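Local coordinates for protein inositol polyphosphate multikinase alpha (Arabidopsis thaliana, PDB 4FRF) that phosphorylates inositol phosphates of several kinds at the expense of ATP, turning inositol tris- and tetrakisphosphates into the pentakisphosphate, at residues T202-N207 and A238-G243; V33-S38 and R51-Y56; L188-E193 and R229-L234; V85-M90 and R122-E127. All blocks are in the same frame, centred on the assembly; numbering follows the deposited sequence.

Contact 1 of 4, residues T202-N207 and A238-G243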
loop_
_atom_site.group_PDB
_atom_site.type_symbol
_atom_site.label_atom_id
_atom_site.label_comp_id
_atom_site.label_asym_id
_atom_site.label_seq_id
_atom_site.Cartn_x
_atom_site.Cartn_y
_atom_site.Cartn_z
ATOM N N THR A 202 -7.107 -10.817 5.372
ATOM C CA THR A 202 -7.793 -9.797 6.169
ATOM C C THR A 202 -7.951 -10.216 7.627
ATOM O O THR A 202 -8.812 -9.700 8.329
ATOM C CB THR A 202 -9.202 -9.448 5.607
ATOM O OG1 THR A 202 -10.104 -10.529 5.853
ATOM C CG2 THR A 202 -9.149 -9.169 4.114
ATOM N N LEU A 203 -7.093 -11.118 8.091
ATOM C CA LEU A 203 -7.208 -11.653 9.443
ATOM C C LEU A 203 -6.631 -10.701 10.479
ATOM O O LEU A 203 -7.257 -10.420 11.513
ATOM C CB LEU A 203 -6.524 -13.011 9.531
ATOM C CG LEU A 203 -6.969 -14.041 8.488
ATOM C CD1 LEU A 203 -5.923 -15.155 8.295
ATOM C CD2 LEU A 203 -8.327 -14.623 8.851
ATOM N N TYR A 204 -5.431 -10.208 10.214
ATOM C CA TYR A 204 -4.767 -9.338 11.178
ATOM C C TYR A 204 -4.340 -8.030 10.523
ATOM O O TYR A 204 -4.053 -7.989 9.313
ATOM C CB TYR A 204 -3.554 -10.043 11.800
ATOM C CG TYR A 204 -3.870 -11.396 12.392
ATOM C CD1 TYR A 204 -4.325 -11.513 13.699
ATOM C CD2 TYR A 204 -3.731 -12.556 11.642
ATOM C CE1 TYR A 204 -4.634 -12.748 14.245
ATOM C CE2 TYR A 204 -4.029 -13.800 12.180
ATOM C CZ TYR A 204 -4.482 -13.888 13.478
ATOM O OH TYR A 204 -4.793 -15.117 14.018
ATOM N N HIS A 205 -4.391 -6.954 11.314
ATOM C CA HIS A 205 -3.735 -5.697 10.971
ATOM C C HIS A 205 -2.496 -5.547 11.833
ATOM O O HIS A 205 -2.587 -5.420 13.073
ATOM C CB HIS A 205 -4.659 -4.515 11.218
ATOM C CG HIS A 205 -5.729 -4.364 10.189
ATOM N ND1 HIS A 205 -6.859 -3.600 10.400
ATOM C CD2 HIS A 205 -5.844 -4.876 8.939
ATOM C CE1 HIS A 205 -7.625 -3.651 9.324
ATOM N NE2 HIS A 205 -7.030 -4.413 8.422
ATOM N N PHE A 206 -1.339 -5.541 11.182
ATOM C CA PHE A 206 -0.079 -5.532 11.895
ATOM C C PHE A 206 0.379 -4.126 12.303
ATOM O O PHE A 206 1.424 -3.662 11.869
ATOM C CB PHE A 206 0.984 -6.250 11.070
ATOM C CG PHE A 206 0.777 -7.732 10.993
ATOM C CD1 PHE A 206 1.177 -8.562 12.051
ATOM C CD2 PHE A 206 0.120 -8.298 9.911
ATOM C CE1 PHE A 206 0.981 -9.944 11.991
ATOM C CE2 PHE A 206 -0.094 -9.670 9.842
ATOM C CZ PHE A 206 0.348 -10.500 10.882
ATOM N N ASN A 207 -0.381 -3.483 13.183
ATOM C CA ASN A 207 -0.073 -2.120 13.600
ATOM C C ASN A 207 1.304 -1.984 14.188
ATOM O O ASN A 207 1.608 -2.616 15.188
ATOM C CB ASN A 207 -1.043 -1.659 14.668
ATOM C CG ASN A 207 -2.456 -1.552 14.176
ATOM O OD1 ASN A 207 -3.383 -1.524 14.984
ATOM N ND2 ASN A 207 -2.642 -1.444 12.850
ATOM N N ALA A 238 2.782 -6.252 19.697
ATOM C CA ALA A 238 2.065 -5.617 20.801
ATOM C C ALA A 238 0.737 -5.007 20.362
ATOM O O ALA A 238 -0.218 -4.974 21.135
ATOM C CB ALA A 238 2.935 -4.561 21.461
ATOM N N HIS A 239 0.675 -4.540 19.112
ATOM C CA HIS A 239 -0.459 -3.734 18.660
ATOM C C HIS A 239 -1.261 -4.384 17.560
ATOM O O HIS A 239 -2.112 -3.738 16.958
ATOM C CB HIS A 239 0.017 -2.366 18.187
ATOM C CG HIS A 239 0.717 -1.577 19.241
ATOM N ND1 HIS A 239 0.095 -0.578 19.955
ATOM C CD2 HIS A 239 1.982 -1.658 19.723
ATOM C CE1 HIS A 239 0.948 -0.071 20.829
ATOM N NE2 HIS A 239 2.101 -0.707 20.707
ATOM N N VAL A 240 -0.997 -5.647 17.268
ATOM C CA VAL A 240 -1.803 -6.330 16.269
ATOM C C VAL A 240 -3.296 -6.223 16.601
ATOM O O VAL A 240 -3.674 -6.101 17.776
ATOM C CB VAL A 240 -1.406 -7.790 16.128
ATOM C CG1 VAL A 240 -2.409 -8.528 15.263
ATOM C CG2 VAL A 240 -0.031 -7.883 15.520
ATOM N N LEU A 241 -4.128 -6.170 15.560
ATOM C CA LEU A 241 -5.579 -6.235 15.723
ATOM C C LEU A 241 -6.246 -7.067 14.634
ATOM O O LEU A 241 -5.649 -7.361 13.572
ATOM C CB LEU A 241 -6.184 -4.839 15.739
ATOM C CG LEU A 241 -5.953 -4.028 17.003
ATOM C CD1 LEU A 241 -5.867 -2.559 16.677
ATOM C CD2 LEU A 241 -7.041 -4.302 18.049
ATOM N N ASP A 242 -7.494 -7.436 14.891
ATOM C CA ASP A 242 -8.276 -8.171 13.911
ATOM C C ASP A 242 -8.589 -7.282 12.735
ATOM O O ASP A 242 -9.280 -6.275 12.870
ATOM C CB ASP A 242 -9.553 -8.718 14.544
ATOM C CG ASP A 242 -9.262 -9.757 15.614
ATOM O OD1 ASP A 242 -8.591 -10.770 15.285
ATOM O OD2 ASP A 242 -9.644 -9.540 16.793
ATOM N N GLY A 243 -7.933 -7.565 11.621
ATOM C CA GLY A 243 -8.285 -6.935 10.365
ATOM C C GLY A 243 -9.684 -7.379 10.051
ATOM O O GLY A 243 -9.902 -8.544 9.724
#

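Contact 2 of 4, residues V33-S38 and R51-Y56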
loop_
_atom_site.group_PDB
_atom_site.type_symbol
_atom_site.label_atom_id
_atom_site.label_comp_id
_atom_site.label_asym_id
_atom_site.label_seq_id
_atom_site.Cartn_x
_atom_site.Cartn_y
_atom_site.Cartn_z
ATOM N N VAL A 33 1.045 -12.097 23.566
ATOM C CA VAL A 33 0.453 -13.370 23.945
ATOM C C VAL A 33 -0.771 -13.705 23.106
ATOM O O VAL A 33 -0.721 -14.597 22.252
ATOM C CB VAL A 33 0.067 -13.379 25.426
ATOM C CG1 VAL A 33 -0.545 -14.717 25.801
ATOM C CG2 VAL A 33 1.287 -13.088 26.298
ATOM N N LYS A 34 -1.861 -12.969 23.325
ATOM C CA LYS A 34 -3.106 -13.205 22.588
ATOM C C LYS A 34 -2.891 -13.383 21.085
ATOM O O LYS A 34 -3.573 -14.189 20.452
ATOM C CB LYS A 34 -4.128 -12.098 22.849
ATOM C CG LYS A 34 -4.810 -12.203 24.208
ATOM C CD LYS A 34 -6.177 -11.525 24.190
ATOM C CE LYS A 34 -6.836 -11.596 25.557
ATOM N NZ LYS A 34 -8.168 -10.945 25.536
ATOM N N PHE A 35 -1.947 -12.642 20.511
ATOM C CA PHE A 35 -1.668 -12.801 19.091
ATOM C C PHE A 35 -1.076 -14.173 18.784
ATOM O O PHE A 35 -1.571 -14.899 17.916
ATOM C CB PHE A 35 -0.740 -11.706 18.571
ATOM C CG PHE A 35 -0.182 -11.995 17.205
ATOM C CD1 PHE A 35 -0.951 -11.795 16.075
ATOM C CD2 PHE A 35 1.072 -12.564 17.059
ATOM C CE1 PHE A 35 -0.459 -12.109 14.810
ATOM C CE2 PHE A 35 1.569 -12.883 15.802
ATOM C CZ PHE A 35 0.802 -12.658 14.681
ATOM N N TYR A 36 0.010 -14.508 19.481
ATOM C CA TYR A 36 0.670 -15.799 19.282
ATOM C C TYR A 36 -0.334 -16.935 19.456
ATOM O O TYR A 36 -0.573 -17.706 18.511
ATOM C CB TYR A 36 1.874 -15.964 20.227
ATOM C CG TYR A 36 3.117 -15.227 19.755
ATOM C CD1 TYR A 36 3.712 -15.544 18.491
ATOM C CD2 TYR A 36 3.675 -14.215 20.574
ATOM C CE1 TYR A 36 4.854 -14.873 18.076
ATOM C CE2 TYR A 36 4.813 -13.530 20.146
ATOM C CZ TYR A 36 5.399 -13.836 18.871
ATOM O OH TYR A 36 6.516 -13.136 18.449
ATOM N N GLU A 37 -0.981 -16.973 20.629
ATOM C CA GLU A 37 -2.127 -17.859 20.876
ATOM C C GLU A 37 -3.059 -17.982 19.665
ATOM O O GLU A 37 -3.408 -19.095 19.254
ATOM C CB GLU A 37 -2.932 -17.368 22.082
ATOM C CG GLU A 37 -2.348 -17.755 23.438
ATOM C CD GLU A 37 -2.241 -19.264 23.622
ATOM O OE1 GLU A 37 -2.613 -20.006 22.687
ATOM O OE2 GLU A 37 -1.778 -19.706 24.697
ATOM N N SER A 38 -3.480 -16.834 19.116
ATOM C CA SER A 38 -4.396 -16.810 17.984
ATOM C C SER A 38 -3.713 -17.198 16.677
ATOM O O SER A 38 -4.245 -17.995 15.907
ATOM C CB SER A 38 -5.060 -15.429 17.842
ATOM O OG SER A 38 -5.847 -15.338 16.649
ATOM N N ARG A 51 6.247 -19.678 8.369
ATOM C CA ARG A 51 7.697 -19.627 8.461
ATOM C C ARG A 51 8.262 -18.199 8.488
ATOM O O ARG A 51 9.465 -18.013 8.429
ATOM C CB ARG A 51 8.319 -20.388 7.297
ATOM C CG ARG A 51 8.408 -19.566 6.028
ATOM C CD ARG A 51 9.041 -20.353 4.892
ATOM N NE ARG A 51 10.499 -20.194 4.849
ATOM C CZ ARG A 51 11.128 -19.238 4.165
ATOM N NH1 ARG A 51 10.432 -18.347 3.484
ATOM N NH2 ARG A 51 12.450 -19.169 4.167
ATOM N N TYR A 52 7.396 -17.196 8.491
ATOM C CA TYR A 52 7.856 -15.809 8.568
ATOM C C TYR A 52 7.540 -15.218 9.923
ATOM O O TYR A 52 7.457 -14.001 10.074
ATOM C CB TYR A 52 7.226 -14.958 7.461
ATOM C CG TYR A 52 7.736 -15.288 6.080
ATOM C CD1 TYR A 52 9.048 -15.006 5.718
ATOM C CD2 TYR A 52 6.905 -15.877 5.132
ATOM C CE1 TYR A 52 9.531 -15.320 4.460
ATOM C CE2 TYR A 52 7.379 -16.201 3.869
ATOM C CZ TYR A 52 8.699 -15.930 3.546
ATOM O OH TYR A 52 9.186 -16.264 2.308
ATOM N N PHE A 53 7.351 -16.090 10.906
ATOM C CA PHE A 53 6.912 -15.668 12.217
ATOM C C PHE A 53 7.622 -16.494 13.275
ATOM O O PHE A 53 7.670 -17.722 13.185
ATOM C CB PHE A 53 5.390 -15.842 12.358
ATOM C CG PHE A 53 4.574 -14.875 11.530
ATOM C CD1 PHE A 53 3.968 -13.772 12.123
ATOM C CD2 PHE A 53 4.352 -15.106 10.167
ATOM C CE1 PHE A 53 3.190 -12.880 11.351
ATOM C CE2 PHE A 53 3.578 -14.212 9.394
ATOM C CZ PHE A 53 3.002 -13.110 9.990
ATOM N N PRO A 54 8.168 -15.832 14.298
ATOM C CA PRO A 54 8.738 -16.598 15.389
ATOM C C PRO A 54 7.825 -17.770 15.750
ATOM O O PRO A 54 6.623 -17.583 15.903
ATOM C CB PRO A 54 8.778 -15.583 16.545
ATOM C CG PRO A 54 8.022 -14.347 16.039
ATOM C CD PRO A 54 8.153 -14.389 14.579
ATOM N N VAL A 55 8.391 -18.973 15.841
ATOM C CA VAL A 55 7.648 -20.149 16.331
ATOM C C VAL A 55 7.225 -19.979 17.791
ATOM O O VAL A 55 8.032 -19.523 18.637
ATOM C CB VAL A 55 8.474 -21.450 16.215
ATOM C CG1 VAL A 55 7.684 -22.630 16.797
ATOM C CG2 VAL A 55 8.851 -21.718 14.755
ATOM N N TYR A 56 5.978 -20.373 18.083
ATOM C CA TYR A 56 5.405 -20.263 19.430
ATOM C C TYR A 56 5.341 -21.643 20.073
ATOM O O TYR A 56 5.268 -22.657 19.368
ATOM C CB TYR A 56 3.995 -19.657 19.348
ATOM C CG TYR A 56 3.354 -19.327 20.686
ATOM C CD1 TYR A 56 4.018 -18.533 21.635
ATOM C CD2 TYR A 56 2.039 -19.708 20.954
ATOM C CE1 TYR A 56 3.408 -18.178 22.832
ATOM C CE2 TYR A 56 1.423 -19.364 22.151
ATOM C CZ TYR A 56 2.108 -18.595 23.081
ATOM O OH TYR A 56 1.494 -18.254 24.268
#

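Contact 3 of 4, residues L188-E193 and R229-L234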
loop_
_atom_site.group_PDB
_atom_site.type_symbol
_atom_site.label_atom_id
_atom_site.label_comp_id
_atom_site.label_asym_id
_atom_site.label_seq_id
_atom_site.Cartn_x
_atom_site.Cartn_y
_atom_site.Cartn_z
ATOM N N LEU A 188 14.380 -11.286 -1.544
ATOM C CA LEU A 188 13.426 -10.739 -2.501
ATOM C C LEU A 188 12.256 -11.707 -2.653
ATOM O O LEU A 188 11.101 -11.351 -2.397
ATOM C CB LEU A 188 14.077 -10.438 -3.862
ATOM C CG LEU A 188 13.141 -9.657 -4.798
ATOM C CD1 LEU A 188 12.704 -8.379 -4.134
ATOM C CD2 LEU A 188 13.755 -9.376 -6.192
ATOM N N THR A 189 12.579 -12.955 -2.983
ATOM C CA THR A 189 11.582 -14.003 -3.073
ATOM C C THR A 189 10.733 -14.029 -1.813
ATOM O O THR A 189 9.515 -14.110 -1.875
ATOM C CB THR A 189 12.239 -15.367 -3.225
ATOM O OG1 THR A 189 13.072 -15.369 -4.390
ATOM C CG2 THR A 189 11.190 -16.464 -3.345
ATOM N N GLN A 190 11.390 -13.993 -0.660
ATOM C CA GLN A 190 10.686 -14.050 0.608
ATOM C C GLN A 190 9.759 -12.843 0.758
ATOM O O GLN A 190 8.570 -13.002 1.026
ATOM C CB GLN A 190 11.675 -14.171 1.789
ATOM C CG GLN A 190 12.403 -15.506 1.828
ATOM C CD GLN A 190 13.510 -15.585 2.898
ATOM O OE1 GLN A 190 13.344 -15.115 4.034
ATOM N NE2 GLN A 190 14.618 -16.239 2.550
ATOM N N LEU A 191 10.283 -11.644 0.527
ATOM C CA LEU A 191 9.457 -10.445 0.652
ATOM C C LEU A 191 8.242 -10.507 -0.286
ATOM O O LEU A 191 7.131 -10.079 0.076
ATOM C CB LEU A 191 10.278 -9.194 0.368
ATOM C CG LEU A 191 11.198 -8.737 1.497
ATOM C CD1 LEU A 191 11.874 -7.409 1.136
ATOM C CD2 LEU A 191 10.414 -8.599 2.782
ATOM N N LEU A 192 8.456 -11.081 -1.468
ATOM C CA LEU A 192 7.403 -11.249 -2.446
ATOM C C LEU A 192 6.286 -12.161 -1.969
ATOM O O LEU A 192 5.093 -11.805 -2.075
ATOM C CB LEU A 192 7.967 -11.750 -3.756
ATOM C CG LEU A 192 8.658 -10.645 -4.558
ATOM C CD1 LEU A 192 9.321 -11.216 -5.785
ATOM C CD2 LEU A 192 7.712 -9.460 -4.922
ATOM N N GLU A 193 6.652 -13.320 -1.432
ATOM C CA GLU A 193 5.663 -14.224 -0.846
ATOM C C GLU A 193 4.768 -13.524 0.171
ATOM O O GLU A 193 3.547 -13.716 0.172
ATOM C CB GLU A 193 6.338 -15.407 -0.195
ATOM C CG GLU A 193 6.660 -16.515 -1.158
ATOM C CD GLU A 193 7.113 -17.750 -0.461
ATOM O OE1 GLU A 193 7.428 -17.674 0.751
ATOM O OE2 GLU A 193 7.175 -18.799 -1.120
ATOM N N ARG A 229 22.320 -18.054 3.703
ATOM C CA ARG A 229 21.120 -18.480 4.428
ATOM C C ARG A 229 20.267 -17.289 4.930
ATOM O O ARG A 229 19.917 -17.222 6.109
ATOM C CB ARG A 229 21.510 -19.415 5.587
ATOM C CG ARG A 229 20.350 -20.226 6.160
ATOM C CD ARG A 229 20.749 -21.678 6.433
ATOM N NE ARG A 229 21.744 -21.812 7.501
ATOM C CZ ARG A 229 21.505 -21.582 8.796
ATOM N NH1 ARG A 229 20.312 -21.131 9.190
ATOM N NH2 ARG A 229 22.475 -21.757 9.695
ATOM N N PRO A 230 19.899 -16.373 4.012
ATOM C CA PRO A 230 19.154 -15.151 4.348
ATOM C C PRO A 230 17.741 -15.452 4.809
ATOM O O PRO A 230 17.112 -16.362 4.290
ATOM C CB PRO A 230 19.102 -14.407 3.019
ATOM C CG PRO A 230 19.167 -15.477 2.001
ATOM C CD PRO A 230 20.035 -16.548 2.555
ATOM N N GLN A 231 17.224 -14.664 5.745
ATOM C CA GLN A 231 15.874 -14.899 6.228
ATOM C C GLN A 231 15.091 -13.675 6.658
ATOM O O GLN A 231 15.631 -12.764 7.291
ATOM C CB GLN A 231 15.865 -15.947 7.328
ATOM C CG GLN A 231 15.364 -17.272 6.839
ATOM C CD GLN A 231 15.622 -18.397 7.800
ATOM O OE1 GLN A 231 16.171 -18.201 8.895
ATOM N NE2 GLN A 231 15.262 -19.606 7.386
ATOM N N VAL A 232 13.788 -13.717 6.375
ATOM C CA VAL A 232 12.863 -12.643 6.704
ATOM C C VAL A 232 11.910 -13.072 7.814
ATOM O O VAL A 232 11.504 -14.232 7.879
ATOM C CB VAL A 232 12.015 -12.251 5.473
ATOM C CG1 VAL A 232 10.992 -11.201 5.845
ATOM C CG2 VAL A 232 12.899 -11.753 4.363
ATOM N N LYS A 233 11.537 -12.127 8.670
ATOM C CA LYS A 233 10.571 -12.386 9.730
ATOM C C LYS A 233 9.938 -11.089 10.223
ATOM O O LYS A 233 10.480 -10.005 10.026
ATOM C CB LYS A 233 11.216 -13.154 10.894
ATOM C CG LYS A 233 11.583 -14.595 10.534
ATOM C CD LYS A 233 11.496 -15.541 11.732
ATOM C CE LYS A 233 11.271 -17.008 11.288
ATOM N NZ LYS A 233 12.158 -17.452 10.158
ATOM N N LEU A 234 8.746 -11.204 10.788
ATOM C CA LEU A 234 8.054 -10.072 11.340
ATOM C C LEU A 234 8.153 -10.157 12.834
ATOM O O LEU A 234 8.032 -11.231 13.392
ATOM C CB LEU A 234 6.587 -10.126 10.948
ATOM C CG LEU A 234 6.157 -9.471 9.651
ATOM C CD1 LEU A 234 6.932 -10.047 8.479
ATOM C CD2 LEU A 234 4.667 -9.664 9.473
#

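Contact 4 of 4, residues V85-M90 and R122-E127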
loop_
_atom_site.group_PDB
_atom_site.type_symbol
_atom_site.label_atom_id
_atom_site.label_comp_id
_atom_site.label_asym_id
_atom_site.label_seq_id
_atom_site.Cartn_x
_atom_site.Cartn_y
_atom_site.Cartn_z
ATOM N N VAL A 85 22.387 -8.292 10.965
ATOM C CA VAL A 85 20.932 -8.207 11.147
ATOM C C VAL A 85 20.397 -6.762 10.954
ATOM O O VAL A 85 21.103 -5.797 11.226
ATOM C CB VAL A 85 20.517 -8.765 12.538
ATOM C CG1 VAL A 85 21.212 -8.015 13.629
ATOM C CG2 VAL A 85 19.024 -8.669 12.728
ATOM N N MET A 86 19.173 -6.628 10.441
ATOM C CA MET A 86 18.539 -5.294 10.287
ATOM C C MET A 86 17.043 -5.298 10.565
ATOM O O MET A 86 16.321 -6.167 10.093
ATOM C CB MET A 86 18.784 -4.704 8.896
ATOM C CG MET A 86 18.090 -3.351 8.694
ATOM S SD MET A 86 17.951 -2.843 6.967
ATOM C CE MET A 86 19.442 -1.870 6.804
ATOM N N ASP A 87 16.571 -4.286 11.280
ATOM C CA ASP A 87 15.165 -4.221 11.615
ATOM C C ASP A 87 14.473 -2.953 11.101
ATOM O O ASP A 87 14.812 -1.829 11.504
ATOM C CB ASP A 87 14.941 -4.414 13.111
ATOM C CG ASP A 87 15.215 -3.160 13.912
ATOM O OD1 ASP A 87 16.395 -2.754 14.012
ATOM O OD2 ASP A 87 14.250 -2.603 14.487
ATOM N N VAL A 88 13.490 -3.163 10.216
ATOM C CA VAL A 88 12.782 -2.095 9.539
ATOM C C VAL A 88 11.341 -1.971 10.010
ATOM O O VAL A 88 10.609 -2.958 10.070
ATOM C CB VAL A 88 12.772 -2.352 8.069
ATOM C CG1 VAL A 88 12.382 -1.093 7.318
ATOM C CG2 VAL A 88 14.136 -2.846 7.648
ATOM N N LYS A 89 10.940 -0.743 10.329
ATOM C CA LYS A 89 9.579 -0.436 10.743
ATOM C C LYS A 89 8.692 -0.286 9.522
ATOM O O LYS A 89 8.808 0.688 8.769
ATOM C CB LYS A 89 9.570 0.857 11.536
ATOM C CG LYS A 89 8.663 0.841 12.732
ATOM C CD LYS A 89 9.412 1.324 13.978
ATOM C CE LYS A 89 8.613 1.058 15.239
ATOM N NZ LYS A 89 9.395 1.387 16.458
ATOM N N MET A 90 7.832 -1.271 9.299
ATOM C CA MET A 90 6.937 -1.260 8.154
ATOM C C MET A 90 5.714 -0.427 8.423
ATOM O O MET A 90 5.060 -0.575 9.459
ATOM C CB MET A 90 6.523 -2.669 7.810
ATOM C CG MET A 90 7.579 -3.404 7.068
ATOM S SD MET A 90 7.735 -2.720 5.423
ATOM C CE MET A 90 9.391 -3.225 5.009
ATOM N N ARG A 122 10.948 2.402 7.398
ATOM C CA ARG A 122 11.932 3.093 8.242
ATOM C C ARG A 122 12.983 2.136 8.846
ATOM O O ARG A 122 12.689 1.403 9.798
ATOM C CB ARG A 122 11.215 3.817 9.377
ATOM C CG ARG A 122 11.963 5.005 9.935
ATOM C CD ARG A 122 11.538 5.340 11.380
ATOM N NE ARG A 122 10.112 5.137 11.636
ATOM C CZ ARG A 122 9.478 5.556 12.733
ATOM N NH1 ARG A 122 10.130 6.227 13.676
ATOM N NH2 ARG A 122 8.188 5.315 12.890
ATOM N N ILE A 123 14.213 2.185 8.337
ATOM C CA ILE A 123 15.301 1.410 8.925
ATOM C C ILE A 123 15.557 1.868 10.368
ATOM O O ILE A 123 15.856 3.038 10.612
ATOM C CB ILE A 123 16.569 1.546 8.113
ATOM C CG1 ILE A 123 16.339 1.017 6.712
ATOM C CG2 ILE A 123 17.673 0.790 8.760
ATOM C CD1 ILE A 123 17.420 1.374 5.763
ATOM N N SER A 124 15.362 0.954 11.318
ATOM C CA SER A 124 15.335 1.299 12.747
ATOM C C SER A 124 16.670 0.986 13.376
ATOM O O SER A 124 17.004 1.481 14.463
ATOM C CB SER A 124 14.252 0.501 13.474
ATOM O OG SER A 124 12.968 1.052 13.263
ATOM N N GLY A 125 17.401 0.100 12.723
ATOM C CA GLY A 125 18.668 -0.315 13.202
ATOM C C GLY A 125 19.165 -1.477 12.396
ATOM O O GLY A 125 18.383 -2.184 11.751
ATOM N N PHE A 126 20.481 -1.649 12.410
ATOM C CA PHE A 126 21.121 -2.801 11.843
ATOM C C PHE A 126 22.429 -2.993 12.552
ATOM O O PHE A 126 22.836 -2.133 13.332
ATOM C CB PHE A 126 21.358 -2.603 10.347
ATOM C CG PHE A 126 22.304 -1.475 10.015
ATOM C CD1 PHE A 126 23.646 -1.715 9.833
ATOM C CD2 PHE A 126 21.828 -0.198 9.787
ATOM C CE1 PHE A 126 24.503 -0.696 9.486
ATOM C CE2 PHE A 126 22.694 0.825 9.447
ATOM C CZ PHE A 126 24.033 0.569 9.307
ATOM N N GLU A 127 23.041 -4.160 12.337
ATOM C CA GLU A 127 24.386 -4.473 12.814
ATOM C C GLU A 127 25.081 -5.362 11.778
ATOM O O GLU A 127 24.520 -6.361 11.322
ATOM C CB GLU A 127 24.329 -5.185 14.161
ATOM C CG GLU A 127 25.680 -5.724 14.635
ATOM C CD GLU A 127 25.560 -6.599 15.869
ATOM O OE1 GLU A 127 24.553 -7.338 15.950
ATOM O OE2 GLU A 127 26.477 -6.558 16.747
#

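Contact 1 of 4, residues T202-N207 and A238-G243
His-205 and Leu-241 pair across a very short two-stranded antiparallel sheet, separate from the main sheet of this kinase. Their backbones exchange two hydrogen bonds: His-205 N to Leu-241 O at 2.6 Å, nearly straight at 171°, and Leu-241 N to His-205 O at 3.0 Å. At the next, non-hydrogen-bonded pair, Tyr-204 and Asp-242 send their side chains apart. With chi1 at -75°, His-205 carries its imidazole beside its own backbone N, which lays one ring face on Gly-243; its NE2 bonds to Val-246 O, and a sulfate, probably from the crystallisation liquor, lies about 3 Å from the side chain. Val-240 serves two aromatics with its two methyls. CG1 meets Tyr-204 CD1 at 3.9 Å, while CG2 lies 3.7 Å from Phe-206 CD1, side by side with that residue and pointing the same way. Tyr-204 OH reaches on to Ser-38. In the CH-pi contact on the histidine, Gly-243 CA sits 3.4 Å from the centroid of the His-205 ring, only 6° off its normal.

Contact 2 of 4, residues V33-S38 and R51-Y56
Tyr-56 holds its CG anti to the backbone N (chi1 -173°), which lays a ring face against Tyr-36 CB on helix 32-41, while Tyr-36, with CG anti to its carbonyl carbon (chi1 -79°), directs its ring toward the loop. This is a helix packed on an extended loop through aromatic side chains. The key touch is CH-pi: Tyr-36 CB stands over the Tyr-56 ring, 3.5 Å from its centroid. The two tyrosine rings are near parallel (planes at 16°) but so offset, with centroids 5.3 Å apart, that little of one lies over the other. Pro-54 comes to the edge of the Tyr-36 ring, its CG 3.8 Å from Tyr-36 CE1. The side chains of Phe-35 and Phe-53 cross at about a right angle, with Phe-53 CE1 at the edge of the Phe-35 ring, 4.1 Å from Phe-35 CZ; both rings also meet Phe-39, and Phe-237 stacks on Phe-35. Glu-37 bends at chi2, its carboxylate plane almost perpendicular to the Tyr-56 ring and its OE2 3.6 Å from Tyr-56 OH.

Contact 3 of 4, residues L188-E193 and R229-L234
Gln-190 grips the backbone of Pro-230 and Val-232 through two hydrogen bonds, one from each end of its amide. OE1 accepts from Val-232 N at 2.8 Å, the donor approaching nearly in line with the side-chain C=O although the N-H...O angle is only 134°. NE2 gives a straighter bond, 167°, to Pro-230 O at 3.0 Å; that oxygen lies in the plane of the amide, but the nitrogen stands above the plane of the proline carbonyl. NE2 also binds His-185 O, so three bonds fix the rotation of a buried amide. The chain of Gln-190, extended beyond CG, reaches from helix to strand.

Helix 187-200 packs against a face of the five-stranded antiparallel sheet at strand 231-235, one of its two outermost strands within this chain. The short segments run 32° from parallel, with axes 8.3 Å apart. Gln-231 pairs on the inner side with Val-214; at the outer edge Gln-190 takes up the N-H of Val-232.

Apolar packing follows. Val-232 CG2 lies 3.7 Å from Gln-190 CB, and Val-232 CG1 is 4.1 Å from Leu-191 CD2, the two side chains crossing at about a right angle. Leu-191 continues to Phe-258, Ile-259 and Ile-262 of helix 249-265.

Contact 4 of 4, residues V85-M90 and R122-E127
Val-85 to Lys-89 and Arg-122 to Glu-127 are neighbouring antiparallel strands in the middle of the five-stranded sheet, joined by backbone hydrogen bonds and broken by one classic beta bulge. Val-85 and Glu-127 form a regular hydrogen-bonded pair, with Glu-127 N 2.8 Å from Val-85 O. At the bulge Ser-124 and Gly-125 both face Asp-87: Ser-124 N donates to Asp-87 O at 2.8 Å, and Asp-87 N to Gly-125 O, also at 2.8 Å. Beyond it, Lys-89 N bonds to Arg-122 O from above the carbonyl plane.

The side chains sort onto two faces. Met-86, Val-88, Ile-123 and Phe-126 share the apolar one. Met-86, its CG anti to the backbone N (chi1 178°), bends at chi3 to bring CE to 3.7 Å from Ile-123 CG2, while its CB rests 3.6 Å from Phe-126 CB; Thr-155 packs on Met-86, Ile-123 and Phe-126. Val-85, Asp-87, Lys-89, Arg-122 and Glu-127 lie on the other, mostly polar face, where Lys-89 CD sits over one side of the Arg-122 guanidinium.

Strand 83-90 carries most of the PxxxDxKxG signature of inositol phosphate kinases, associated with inositol phosphate binding in relatives, and probably here. Salt bridges from Asp-87 to Arg-141 and from Arg-122 to Asp-111 hold these side chains in place on one face, while the other packs against helix 149-158.

In the fold
Contact 2 closes first along the chain, then contact 4; contacts 3 and 1 follow and interleave, since helix 187-200 leads into strand 204-205 and strand 231-235 into strand 241-242. Contacts 3 and 4 reach the same five-stranded sheet, one at its edge strand and the other inside it, with centres about 14 Å apart. Contact 1 lies about 20 Å from the centres of both. Contact 2 touches contacts 1 and 3, but not contact 4: Ser-38 meets Tyr-204 of contact 1, about 12 Å away between centres, and Tyr-52 binds both Glu-193 and Leu-234 of contact 3. Helix 32-41 and the loop 51-56 thus tie the small sheet to an edge strand of the main one.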